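Local coordinates for apical membrane antigen 1 (Babesia divergens, PDB 4APM), which probably serves on the parasite surface as a component of the moving junction formed during host-cell invasion, and carries a bound calcium ion, at residues P52-V57 with V348-E353; V57-N62 with E192-G197; L336-G341 with V386-S391; K399-K404 with T411-S416. One frame throughout, in Å; residues are numbered along the deposited sequence.

Contact 1: residues P52-V57 with V348-E353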
loop_
_atom_site.group_PDB
_atom_site.type_symbol
_atom_site.label_atom_id
_atom_site.label_comp_id
_atom_site.label_asym_id
_atom_site.label_seq_id
_atom_site.Cartn_x
_atom_site.Cartn_y
_atom_site.Cartn_z
ATOM N N PRO A 52 3.082 6.002 -5.027
ATOM C CA PRO A 52 3.504 4.845 -5.804
ATOM C C PRO A 52 3.045 3.571 -5.081
ATOM O O PRO A 52 2.749 3.616 -3.876
ATOM C CB PRO A 52 5.037 4.960 -5.781
ATOM C CG PRO A 52 5.369 5.857 -4.581
ATOM C CD PRO A 52 4.078 6.355 -3.990
ATOM N N VAL A 53 2.858 2.493 -5.833
ATOM C CA VAL A 53 2.368 1.228 -5.300
ATOM C C VAL A 53 3.481 0.157 -5.435
ATOM O O VAL A 53 3.824 -0.257 -6.544
ATOM C CB VAL A 53 1.102 0.780 -6.075
ATOM C CG1 VAL A 53 0.530 -0.486 -5.485
ATOM C CG2 VAL A 53 0.040 1.899 -6.079
ATOM N N MET A 54 4.085 -0.243 -4.324
ATOM C CA MET A 54 5.205 -1.186 -4.389
ATOM C C MET A 54 4.704 -2.590 -4.767
ATOM O O MET A 54 3.626 -3.023 -4.336
ATOM C CB MET A 54 5.954 -1.254 -3.064
ATOM C CG MET A 54 6.649 0.021 -2.668
ATOM S SD MET A 54 7.517 -0.162 -1.098
ATOM C CE MET A 54 9.033 -1.005 -1.583
ATOM N N GLY A 55 5.469 -3.284 -5.598
ATOM C CA GLY A 55 5.131 -4.653 -5.924
ATOM C C GLY A 55 3.973 -4.826 -6.891
ATOM O O GLY A 55 3.583 -5.961 -7.182
ATOM N N LYS A 56 3.407 -3.735 -7.399
ATOM C CA LYS A 56 2.340 -3.885 -8.383
ATOM C C LYS A 56 2.926 -4.233 -9.726
ATOM O O LYS A 56 3.704 -3.450 -10.288
ATOM C CB LYS A 56 1.481 -2.618 -8.505
ATOM C CG LYS A 56 0.475 -2.652 -9.656
ATOM C CD LYS A 56 -0.563 -1.553 -9.502
ATOM C CE LYS A 56 -1.363 -1.334 -10.777
ATOM N NZ LYS A 56 -2.519 -0.421 -10.481
ATOM N N VAL A 57 2.578 -5.420 -10.222
ATOM C CA VAL A 57 2.874 -5.806 -11.578
ATOM C C VAL A 57 1.568 -6.097 -12.300
ATOM O O VAL A 57 0.528 -6.338 -11.672
ATOM C CB VAL A 57 3.798 -7.058 -11.669
ATOM C CG1 VAL A 57 5.118 -6.838 -10.952
ATOM C CG2 VAL A 57 3.102 -8.327 -11.183
ATOM N N VAL A 348 -0.709 0.011 -0.748
ATOM C CA VAL A 348 0.302 0.732 -1.570
ATOM C C VAL A 348 1.729 0.372 -1.193
ATOM O O VAL A 348 2.660 0.540 -2.005
ATOM C CB VAL A 348 0.148 2.270 -1.555
ATOM C CG1 VAL A 348 -1.217 2.690 -2.072
ATOM C CG2 VAL A 348 0.383 2.819 -0.170
ATOM N N GLY A 349 1.884 -0.144 0.032
ATOM C CA GLY A 349 3.183 -0.302 0.661
ATOM C C GLY A 349 3.818 -1.641 0.349
ATOM O O GLY A 349 3.190 -2.537 -0.215
ATOM N N SER A 350 5.066 -1.780 0.747
ATOM C CA SER A 350 5.761 -3.028 0.581
ATOM C C SER A 350 4.964 -4.247 1.088
ATOM O O SER A 350 4.356 -4.205 2.158
ATOM C CB SER A 350 7.113 -2.979 1.290
ATOM O OG SER A 350 7.824 -4.145 0.900
ATOM N N PRO A 351 4.982 -5.333 0.326
ATOM C CA PRO A 351 4.463 -6.634 0.797
ATOM C C PRO A 351 5.399 -7.431 1.750
ATOM O O PRO A 351 5.023 -8.529 2.201
ATOM C CB PRO A 351 4.305 -7.425 -0.515
ATOM C CG PRO A 351 5.401 -6.883 -1.402
ATOM C CD PRO A 351 5.444 -5.393 -1.085
ATOM N N LEU A 352 6.611 -6.928 2.009
ATOM C CA LEU A 352 7.681 -7.714 2.696
ATOM C C LEU A 352 7.804 -7.328 4.140
ATOM O O LEU A 352 8.008 -6.145 4.443
ATOM C CB LEU A 352 9.049 -7.443 2.061
ATOM C CG LEU A 352 9.226 -7.741 0.592
ATOM C CD1 LEU A 352 10.705 -7.603 0.201
ATOM C CD2 LEU A 352 8.672 -9.138 0.308
ATOM N N GLU A 353 7.803 -8.317 5.029
ATOM C CA GLU A 353 8.167 -8.061 6.434
ATOM C C GLU A 353 9.484 -7.344 6.525
ATOM O O GLU A 353 9.676 -6.524 7.419
ATOM C CB GLU A 353 8.294 -9.354 7.252
ATOM C CG GLU A 353 6.992 -9.924 7.778
ATOM C CD GLU A 353 7.220 -11.220 8.538
ATOM O OE1 GLU A 353 8.256 -11.320 9.233
ATOM O OE2 GLU A 353 6.425 -12.168 8.365
#
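With CG placed opposite its own carbonyl carbon (chi1 -65°), the Met54 side chain heads for Ser350, and an extended chi2 sets SD 3.5 Å from Ser350 N and 3.7 Å from Ser350 CB. The bend at chi3 (80°) then turns CE back over Ser350 CB at 4.0 Å. These are packing contacts of a polarisable sulfur and its methyl against backbone and methylene. Although the CA-CB bond of Ser350 leads away from segment 52-57, CB still touches the methionine; OG, anti to the backbone N, is turned to its own chain: it accepts from Leu352 N at 3.2 Å, forming an ST turn, and also hydrogen-bonds Asp355. One backbone bond joins the two segments, Met54 N to Val348 O, at 2.8 Å and 161° at the hydrogen. The same oxygen takes a CA-H...O contact from Val53 CA at 3.4 Å. Met54 belongs to a type II beta turn running from Val53 to Lys56, in which Gly55 has the positive phi that glycine accommodates readily. Through this turn the chain passes from strand 53-54, outermost in a five-stranded antiparallel sheet, to strand 56-60 of a separate two-stranded one. The loop after strand 342-346 lies alongside the turn, near the middle of the chain, and every residue that touches across the contact is buried. Apolar contact is modest: Val53 CG2 and Val348 CG1 are 4.3 Å apart. Lys195 NZ bridges the two segments with hydrogen bonds to Met54 O and Gly349 O, and the Pro351 ring rests on Ser253 of helix 249-257.

Contact 2: residues V57-N62 with E192-G197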
loop_
_atom_site.group_PDB
_atom_site.type_symbol
_atom_site.label_atom_id
_atom_site.label_comp_id
_atom_site.label_asym_id
_atom_site.label_seq_id
_atom_site.Cartn_x
_atom_site.Cartn_y
_atom_site.Cartn_z
ATOM N N VAL A 57 2.578 -5.420 -10.222
ATOM C CA VAL A 57 2.874 -5.806 -11.578
ATOM C C VAL A 57 1.568 -6.097 -12.300
ATOM O O VAL A 57 0.528 -6.338 -11.672
ATOM C CB VAL A 57 3.798 -7.058 -11.669
ATOM C CG1 VAL A 57 5.118 -6.838 -10.952
ATOM C CG2 VAL A 57 3.102 -8.327 -11.183
ATOM N N ILE A 58 1.622 -6.090 -13.624
ATOM C CA ILE A 58 0.483 -6.515 -14.404
ATOM C C ILE A 58 0.818 -7.840 -15.054
ATOM O O ILE A 58 1.795 -7.927 -15.801
ATOM C CB ILE A 58 0.112 -5.466 -15.478
ATOM C CG1 ILE A 58 0.051 -4.042 -14.864
ATOM C CG2 ILE A 58 -1.194 -5.851 -16.159
ATOM C CD1 ILE A 58 -1.016 -3.840 -13.788
ATOM N N ASN A 59 0.048 -8.879 -14.722
ATOM C CA ASN A 59 0.171 -10.200 -15.368
ATOM C C ASN A 59 -0.470 -10.208 -16.772
ATOM O O ASN A 59 -1.630 -9.814 -16.947
ATOM C CB ASN A 59 -0.497 -11.289 -14.515
ATOM C CG ASN A 59 0.223 -11.546 -13.212
ATOM O OD1 ASN A 59 1.437 -11.315 -13.097
ATOM N ND2 ASN A 59 -0.518 -12.039 -12.210
ATOM N N LEU A 60 0.277 -10.665 -17.767
ATOM C CA LEU A 60 -0.198 -10.596 -19.148
ATOM C C LEU A 60 -0.620 -11.967 -19.702
ATOM O O LEU A 60 -0.040 -12.992 -19.353
ATOM C CB LEU A 60 0.846 -9.928 -20.042
ATOM C CG LEU A 60 1.218 -8.501 -19.617
ATOM C CD1 LEU A 60 2.202 -7.893 -20.619
ATOM C CD2 LEU A 60 -0.036 -7.632 -19.494
ATOM N N GLY A 61 -1.663 -11.963 -20.538
ATOM C CA GLY A 61 -2.140 -13.174 -21.206
ATOM C C GLY A 61 -1.061 -13.949 -21.954
ATOM O O GLY A 61 -1.040 -15.178 -21.918
ATOM N N ASN A 62 -0.147 -13.236 -22.605
ATOM C CA ASN A 62 0.946 -13.888 -23.317
ATOM C C ASN A 62 2.099 -14.294 -22.408
ATOM O O ASN A 62 3.130 -14.752 -22.884
ATOM C CB ASN A 62 1.446 -13.018 -24.490
ATOM C CG ASN A 62 2.156 -11.746 -24.023
ATOM O OD1 ASN A 62 2.354 -11.533 -22.826
ATOM N ND2 ASN A 62 2.590 -10.922 -24.978
ATOM N N GLU A 192 -4.413 -8.773 -15.552
ATOM C CA GLU A 192 -4.800 -8.287 -14.234
ATOM C C GLU A 192 -3.585 -7.880 -13.426
ATOM O O GLU A 192 -2.511 -8.450 -13.609
ATOM C CB GLU A 192 -5.573 -9.356 -13.476
ATOM C CG GLU A 192 -4.890 -10.708 -13.397
ATOM C CD GLU A 192 -5.779 -11.714 -12.706
ATOM O OE1 GLU A 192 -7.002 -11.681 -12.938
ATOM O OE2 GLU A 192 -5.276 -12.493 -11.887
ATOM N N PRO A 193 -3.759 -6.924 -12.491
ATOM C CA PRO A 193 -2.698 -6.541 -11.542
ATOM C C PRO A 193 -2.444 -7.627 -10.512
ATOM O O PRO A 193 -3.373 -8.319 -10.108
ATOM C CB PRO A 193 -3.283 -5.313 -10.823
ATOM C CG PRO A 193 -4.517 -4.930 -11.609
ATOM C CD PRO A 193 -5.006 -6.183 -12.254
ATOM N N MET A 194 -1.203 -7.751 -10.061
ATOM C CA MET A 194 -0.960 -8.440 -8.819
ATOM C C MET A 194 0.143 -7.827 -7.966
ATOM O O MET A 194 0.963 -7.070 -8.455
ATOM C CB MET A 194 -0.801 -9.958 -9.008
ATOM C CG MET A 194 0.495 -10.455 -9.607
ATOM S SD MET A 194 0.766 -12.202 -9.138
ATOM C CE MET A 194 1.877 -11.992 -7.748
ATOM N N LYS A 195 0.028 -8.043 -6.665
ATOM C CA LYS A 195 1.002 -7.624 -5.683
ATOM C C LYS A 195 2.056 -8.725 -5.557
ATOM O O LYS A 195 1.733 -9.872 -5.244
ATOM C CB LYS A 195 0.313 -7.448 -4.334
ATOM C CG LYS A 195 1.132 -6.674 -3.296
ATOM C CD LYS A 195 1.093 -5.167 -3.508
ATOM C CE LYS A 195 1.270 -4.417 -2.194
ATOM N NZ LYS A 195 1.564 -2.952 -2.363
ATOM N N SER A 196 3.303 -8.401 -5.875
ATOM C CA SER A 196 4.283 -9.455 -6.015
ATOM C C SER A 196 5.410 -9.250 -5.054
ATOM O O SER A 196 6.068 -8.224 -5.082
ATOM C CB SER A 196 4.827 -9.511 -7.433
ATOM O OG SER A 196 6.144 -9.991 -7.380
ATOM N N GLY A 197 5.627 -10.230 -4.193
ATOM C CA GLY A 197 6.717 -10.168 -3.243
ATOM C C GLY A 197 8.076 -10.024 -3.904
ATOM O O GLY A 197 8.871 -9.187 -3.493
HETATM O O HOH W 1 -2.829 -13.638 -12.357
#
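This is an antiparallel two-stranded ladder, formed where strand 56-60 pairs with strand 191-195. The segment axes come within 4.5 Å and run at 131°, far from strictly antiparallel. Val57 and Met194 make a hydrogen-bonded pair, with Val57 N to Met194 O at 2.9 Å and Met194 N to Val57 O at 2.8 Å. Asn59 and Glu192 form the next such pair, its second bond longer, Glu192 N to Asn59 O being 3.3 Å. Between them Ile58 faces Pro193 as a non-hydrogen-bonded pair, which suits a proline with no N-H to offer. On the face of Val57, Asn59 and Met194, the Asn59 amide lies across the methionine chain: ND2 gives Met194 SD a weak but straight hydrogen bond (3.3 Å, 167°). ND2 also donates to a water at 2.8 Å, and that water in turn donates to Glu192 OE2, so the amide has two acceptors. Val57 CG2 packs alongside Met194 CG at 3.7 Å. On the other face Ile58, bent at chi2 (-63°), brings CD1 to 4.0 Å from Pro193 CB. Beyond the ladder, Pro193 lies against Phe257 of helix 249-257, Val57 against Phe66 and Leu202 of strand 202-205.

Contact 3: residues L336-G341 with V386-S391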
loop_
_atom_site.group_PDB
_atom_site.type_symbol
_atom_site.label_atom_id
_atom_site.label_comp_id
_atom_site.label_asym_id
_atom_site.label_seq_id
_atom_site.Cartn_x
_atom_site.Cartn_y
_atom_site.Cartn_z
ATOM N N LEU A 336 -2.955 2.806 16.292
ATOM C CA LEU A 336 -2.367 1.470 16.288
ATOM C C LEU A 336 -2.409 0.896 17.718
ATOM O O LEU A 336 -2.397 1.648 18.682
ATOM C CB LEU A 336 -0.918 1.522 15.776
ATOM C CG LEU A 336 -0.616 2.116 14.390
ATOM C CD1 LEU A 336 0.872 2.028 14.090
ATOM C CD2 LEU A 336 -1.418 1.443 13.287
ATOM N N ILE A 337 -2.515 -0.428 17.823
ATOM C CA ILE A 337 -2.381 -1.167 19.067
ATOM C C ILE A 337 -1.054 -1.935 18.991
ATOM O O ILE A 337 -0.757 -2.546 17.957
ATOM C CB ILE A 337 -3.519 -2.199 19.185
ATOM C CG1 ILE A 337 -4.866 -1.510 19.298
ATOM C CG2 ILE A 337 -3.268 -3.195 20.312
ATOM C CD1 ILE A 337 -5.629 -1.467 17.991
ATOM N N ILE A 338 -0.232 -1.891 20.040
ATOM C CA ILE A 338 0.996 -2.663 19.974
ATOM C C ILE A 338 0.724 -4.141 20.258
ATOM O O ILE A 338 -0.148 -4.485 21.069
ATOM C CB ILE A 338 2.165 -2.090 20.828
ATOM C CG1 ILE A 338 3.477 -2.783 20.444
ATOM C CG2 ILE A 338 1.913 -2.257 22.323
ATOM C CD1 ILE A 338 4.614 -2.547 21.414
ATOM N N ASP A 339 1.402 -5.003 19.511
ATOM C CA ASP A 339 1.233 -6.440 19.635
ATOM C C ASP A 339 2.361 -7.151 18.888
ATOM O O ASP A 339 2.449 -7.054 17.676
ATOM C CB ASP A 339 -0.134 -6.873 19.089
ATOM C CG ASP A 339 -0.363 -8.360 19.217
ATOM O OD1 ASP A 339 -0.373 -8.867 20.362
ATOM O OD2 ASP A 339 -0.502 -9.034 18.173
ATOM N N ALA A 340 3.249 -7.823 19.624
ATOM C CA ALA A 340 4.427 -8.469 19.040
ATOM C C ALA A 340 4.053 -9.470 17.971
ATOM O O ALA A 340 3.147 -10.272 18.165
ATOM C CB ALA A 340 5.247 -9.159 20.129
ATOM N N GLY A 341 4.792 -9.454 16.862
ATOM C CA GLY A 341 4.566 -10.380 15.758
ATOM C C GLY A 341 3.502 -9.964 14.747
ATOM O O GLY A 341 3.357 -10.596 13.694
ATOM N N VAL A 386 -8.193 -8.653 26.374
ATOM C CA VAL A 386 -6.803 -8.240 26.438
ATOM C C VAL A 386 -6.561 -6.801 25.953
ATOM O O VAL A 386 -6.991 -6.416 24.854
ATOM C CB VAL A 386 -5.938 -9.218 25.644
ATOM C CG1 VAL A 386 -4.470 -8.851 25.748
ATOM C CG2 VAL A 386 -6.190 -10.640 26.138
ATOM N N THR A 387 -5.912 -6.004 26.798
ATOM C CA THR A 387 -5.430 -4.677 26.416
ATOM C C THR A 387 -3.905 -4.679 26.382
ATOM O O THR A 387 -3.275 -5.519 27.027
ATOM C CB THR A 387 -5.913 -3.598 27.387
ATOM O OG1 THR A 387 -5.830 -4.089 28.731
ATOM C CG2 THR A 387 -7.339 -3.202 27.081
ATOM N N THR A 388 -3.314 -3.815 25.551
ATOM C CA THR A 388 -1.856 -3.609 25.568
ATOM C C THR A 388 -1.517 -2.118 25.645
ATOM O O THR A 388 -2.362 -1.259 25.363
ATOM C CB THR A 388 -1.127 -4.205 24.336
ATOM O OG1 THR A 388 -1.454 -3.451 23.164
ATOM C CG2 THR A 388 -1.456 -5.674 24.115
ATOM N N ALA A 389 -0.267 -1.824 25.998
ATOM C CA ALA A 389 0.213 -0.444 26.126
ATOM C C ALA A 389 1.732 -0.431 26.280
ATOM O O ALA A 389 2.318 -1.411 26.719
ATOM C CB ALA A 389 -0.456 0.249 27.309
ATOM N N LEU A 390 2.368 0.658 25.856
ATOM C CA LEU A 390 3.833 0.805 25.937
ATOM C C LEU A 390 4.322 1.185 27.352
ATOM O O LEU A 390 5.518 1.164 27.622
ATOM C CB LEU A 390 4.286 1.882 24.955
ATOM C CG LEU A 390 5.011 1.520 23.658
ATOM C CD1 LEU A 390 5.066 0.028 23.419
ATOM C CD2 LEU A 390 4.360 2.250 22.498
ATOM N N SER A 391 3.390 1.587 28.219
ATOM C CA SER A 391 3.688 1.935 29.608
ATOM C C SER A 391 2.660 1.323 30.564
ATOM O O SER A 391 1.479 1.156 30.203
ATOM C CB SER A 391 3.695 3.450 29.783
ATOM O OG SER A 391 2.372 3.926 29.928
HETATM O O HOH W 2 -1.385 -0.378 22.406
#
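The flat group that matters between Ile338 and Thr388 is a peptide carbonyl, for neither segment brings a ring to the contact. Thr388 OG1 meets Ile338 O at the edge, in the carbonyl plane and on a lone pair, with a C=O...O angle of 138° and a separation of 2.7 Å. The hydroxyl is the donor here. It is also an acceptor, from a water 3.2 Å from Thr388 OG1; that water accepts from Ile338 N at 3.0 Å. Hydroxyl and water thus satisfy both the N-H and the C=O of Ile338, on the side of the strand turned to Thr388. A chi1 of 70° sets OG1 between the backbone N and carbonyl carbon of Thr388 and so within range. Ile337 CG2 flanks the hydroxyl at 3.4 Å. Further along, Ile338 CD1 and Leu390 CD1 are modelled 3.3 Å apart, tighter than usual for two methyls, and since the Leu390 torsions are unusual the detail is doubtful. Tyr412 packs against both of these side chains. Strands 336-339 and 387-389 cross at 91°, with axes 6.3 Å apart and no ladder between them. Although separated by three strands in sheet order, they touch, which is consistent with a strongly curled sheet, its first and fifth strands packing nearly at right angles.

Contact 4: residues K399-K404 with T411-S416. With ACT (acetate ion), chain D.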
loop_
_atom_site.group_PDB
_atom_site.type_symbol
_atom_site.label_atom_id
_atom_site.label_comp_id
_atom_site.label_asym_id
_atom_site.label_seq_id
_atom_site.Cartn_x
_atom_site.Cartn_y
_atom_site.Cartn_z
ATOM N N LYS A 399 -7.010 -6.900 35.860
ATOM C CA LYS A 399 -6.533 -8.201 36.327
ATOM C C LYS A 399 -5.033 -8.154 36.474
ATOM O O LYS A 399 -4.516 -7.259 37.122
ATOM C CB LYS A 399 -6.963 -9.336 35.387
ATOM C CG LYS A 399 -8.458 -9.355 35.089
ATOM C CD LYS A 399 -9.101 -10.687 35.440
ATOM C CE LYS A 399 -10.534 -10.483 35.911
ATOM N NZ LYS A 399 -11.240 -11.776 36.144
ATOM N N TYR A 400 -4.329 -9.092 35.854
ATOM C CA TYR A 400 -2.875 -9.146 35.960
ATOM C C TYR A 400 -2.175 -8.390 34.838
ATOM O O TYR A 400 -2.621 -8.410 33.698
ATOM C CB TYR A 400 -2.412 -10.589 35.998
ATOM C CG TYR A 400 -3.170 -11.398 37.026
ATOM C CD1 TYR A 400 -4.401 -11.968 36.719
ATOM C CD2 TYR A 400 -2.692 -11.530 38.323
ATOM C CE1 TYR A 400 -5.106 -12.691 37.656
ATOM C CE2 TYR A 400 -3.395 -12.247 39.271
ATOM C CZ TYR A 400 -4.599 -12.831 38.928
ATOM O OH TYR A 400 -5.295 -13.565 39.858
ATOM N N VAL A 401 -1.103 -7.682 35.181
ATOM C CA VAL A 401 -0.257 -7.039 34.184
ATOM C C VAL A 401 0.925 -7.932 33.880
ATOM O O VAL A 401 1.548 -8.465 34.791
ATOM C CB VAL A 401 0.249 -5.665 34.653
ATOM C CG1 VAL A 401 1.167 -5.058 33.598
ATOM C CG2 VAL A 401 -0.916 -4.731 34.931
ATOM N N HIS A 402 1.180 -8.161 32.596
ATOM C CA HIS A 402 2.343 -8.926 32.177
ATOM C C HIS A 402 3.251 -8.054 31.376
ATOM O O HIS A 402 2.892 -6.945 30.991
ATOM C CB HIS A 402 1.937 -10.128 31.322
ATOM C CG HIS A 402 1.030 -11.108 32.022
ATOM N ND1 HIS A 402 1.355 -12.413 32.178
ATOM C CD2 HIS A 402 -0.229 -10.941 32.595
ATOM C CE1 HIS A 402 0.367 -13.037 32.838
ATOM N NE2 HIS A 402 -0.614 -12.140 33.070
ATOM N N GLU A 403 4.430 -8.577 31.086
ATOM C CA GLU A 403 5.382 -7.898 30.240
ATOM C C GLU A 403 5.694 -8.787 29.061
ATOM O O GLU A 403 5.805 -10.008 29.204
ATOM C CB GLU A 403 6.655 -7.574 31.016
ATOM C CG GLU A 403 6.523 -6.308 31.837
ATOM C CD GLU A 403 7.456 -6.279 33.030
ATOM O OE1 GLU A 403 8.676 -6.478 32.834
ATOM O OE2 GLU A 403 6.963 -6.041 34.159
ATOM N N LYS A 404 5.774 -8.178 27.884
ATOM C CA LYS A 404 6.141 -8.904 26.686
ATOM C C LYS A 404 7.208 -8.126 25.948
ATOM O O LYS A 404 7.242 -6.892 26.007
ATOM C CB LYS A 404 4.906 -9.118 25.795
ATOM C CG LYS A 404 5.174 -9.974 24.573
ATOM C CD LYS A 404 4.121 -11.059 24.419
ATOM C CE LYS A 404 4.326 -11.808 23.112
ATOM N NZ LYS A 404 3.106 -12.520 22.638
ATOM N N THR A 411 10.289 -3.934 25.779
ATOM C CA THR A 411 9.262 -4.474 26.673
ATOM C C THR A 411 7.999 -3.616 26.687
ATOM O O THR A 411 8.065 -2.385 26.792
ATOM C CB THR A 411 9.773 -4.599 28.139
ATOM O OG1 THR A 411 11.056 -5.225 28.147
ATOM C CG2 THR A 411 8.817 -5.437 28.995
ATOM N N TYR A 412 6.843 -4.271 26.661
ATOM C CA TYR A 412 5.586 -3.561 26.845
ATOM C C TYR A 412 4.658 -4.425 27.666
ATOM O O TYR A 412 4.978 -5.564 27.953
ATOM C CB TYR A 412 4.953 -3.214 25.478
ATOM C CG TYR A 412 4.426 -4.417 24.721
ATOM C CD1 TYR A 412 5.281 -5.224 23.979
ATOM C CD2 TYR A 412 3.070 -4.757 24.769
ATOM C CE1 TYR A 412 4.811 -6.351 23.326
ATOM C CE2 TYR A 412 2.588 -5.877 24.100
ATOM C CZ TYR A 412 3.467 -6.665 23.381
ATOM O OH TYR A 412 3.009 -7.776 22.721
ATOM N N TYR A 413 3.470 -3.907 27.952
ATOM C CA TYR A 413 2.585 -4.483 28.956
ATOM C C TYR A 413 1.241 -4.891 28.387
ATOM O O TYR A 413 0.674 -4.187 27.536
ATOM C CB TYR A 413 2.371 -3.487 30.095
ATOM C CG TYR A 413 3.672 -2.943 30.595
ATOM C CD1 TYR A 413 4.452 -3.678 31.487
ATOM C CD2 TYR A 413 4.194 -1.754 30.081
ATOM C CE1 TYR A 413 5.675 -3.209 31.915
ATOM C CE2 TYR A 413 5.428 -1.279 30.496
ATOM C CZ TYR A 413 6.157 -2.013 31.417
ATOM O OH TYR A 413 7.374 -1.554 31.836
ATOM N N TYR A 414 0.716 -6.004 28.899
ATOM C CA TYR A 414 -0.638 -6.423 28.592
ATOM C C TYR A 414 -1.422 -6.921 29.815
ATOM O O TYR A 414 -0.841 -7.298 30.835
ATOM C CB TYR A 414 -0.653 -7.447 27.449
ATOM C CG TYR A 414 -0.119 -8.823 27.779
ATOM C CD1 TYR A 414 1.239 -9.110 27.678
ATOM C CD2 TYR A 414 -0.987 -9.875 28.055
ATOM C CE1 TYR A 414 1.725 -10.387 27.918
ATOM C CE2 TYR A 414 -0.508 -11.152 28.313
ATOM C CZ TYR A 414 0.844 -11.403 28.232
ATOM O OH TYR A 414 1.312 -12.684 28.457
ATOM N N CYS A 415 -2.745 -6.901 29.695
ATOM C CA CYS A 415 -3.630 -7.295 30.774
ATOM C C CYS A 415 -4.249 -8.663 30.540
ATOM O O CYS A 415 -5.034 -8.844 29.605
ATOM C CB CYS A 415 -4.738 -6.282 30.931
ATOM S SG CYS A 415 -5.683 -6.563 32.431
ATOM N N SER A 416 -3.933 -9.601 31.425
ATOM C CA SER A 416 -4.302 -10.993 31.245
ATOM C C SER A 416 -5.038 -11.532 32.482
ATOM O O SER A 416 -4.957 -10.945 33.565
ATOM C CB SER A 416 -3.048 -11.808 30.965
ATOM O OG SER A 416 -3.322 -13.187 30.995
HETATM C C ACT D . -0.167 -10.750 23.522
HETATM O O ACT D . -1.181 -11.066 24.179
HETATM O OXT ACT D . 0.588 -11.627 23.055
HETATM C CH3 ACT D . 0.153 -9.295 23.298
#
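A beta hairpin, strands 400-406 and 410-416, holds this contact at the end of a mixed sheet, with 400-406 outermost. Six backbone hydrogen bonds join Tyr400 to Ser416, His402 to Tyr414 and Lys404 to Tyr412, the segment axes lying at 146°. Tyr412 N to Lys404 O is 2.7 Å. Tyr414 N to His402 O, the longest of the six, is 3.2 Å. On the face of His402 and Tyr414 the rings form an offset stack, centroids 4.9 Å apart and planes 20° from parallel. The offset places His402 CB, more than its ring, over the phenol: CB is 3.7 Å from the Tyr414 centroid in a CH-pi contact. His402 NE2 hydrogen-bonds the Glu418 carbonyl, which helps fix the imidazole. Along the same face Lys404 CB lies over the Tyr412 ring, 4.1 Å from its centroid. The lysine chain turns at chi2 (132°) and ends with NZ donating a hydrogen bond to OXT of an acetate (2.7 Å), probably a crystallisation additive, whose O sits over the opposite face of Tyr414 from His402. Tyr412 OH, at the far end of its ring, is hydrogen-bonded to Ala340 N. On the reverse face Glu403 runs beside Tyr413, CG 3.2 Å from Tyr413 CE1, and its OE2 makes a salt bridge with Arg392. Val401 CG1 meets Tyr413 CB at 4.0 Å. Cys415, disulfide-bonded to Cys397, ties the hairpin to the chain preceding it, an arrangement in keeping with the cystine-rich C-terminal part of the AMA1 ectodomain.

In the fold
Contacts 1 and 2 adjoin, sharing Val57 and strand 56-60, whereas contacts 3 and 4 meet through strands 387-389 and 410-416 of one sheet, their centres about 9 Å apart. The two groups lie far from each other, with about 44 Å between the centres of contacts 2 and 4. Burial falls from contact 1, deep near the chain's centre, through partly buried contact 2 to contact 4 at the surface; contact 3 is buried although remote from that centre. Chemistry follows place. Contacts 2 and 4 are regular ladders, the latter rich in aromatics and charge, while contacts 1 and 3 join segments that do not pair with each other, through single direct hydrogen bonds and apolar side chains.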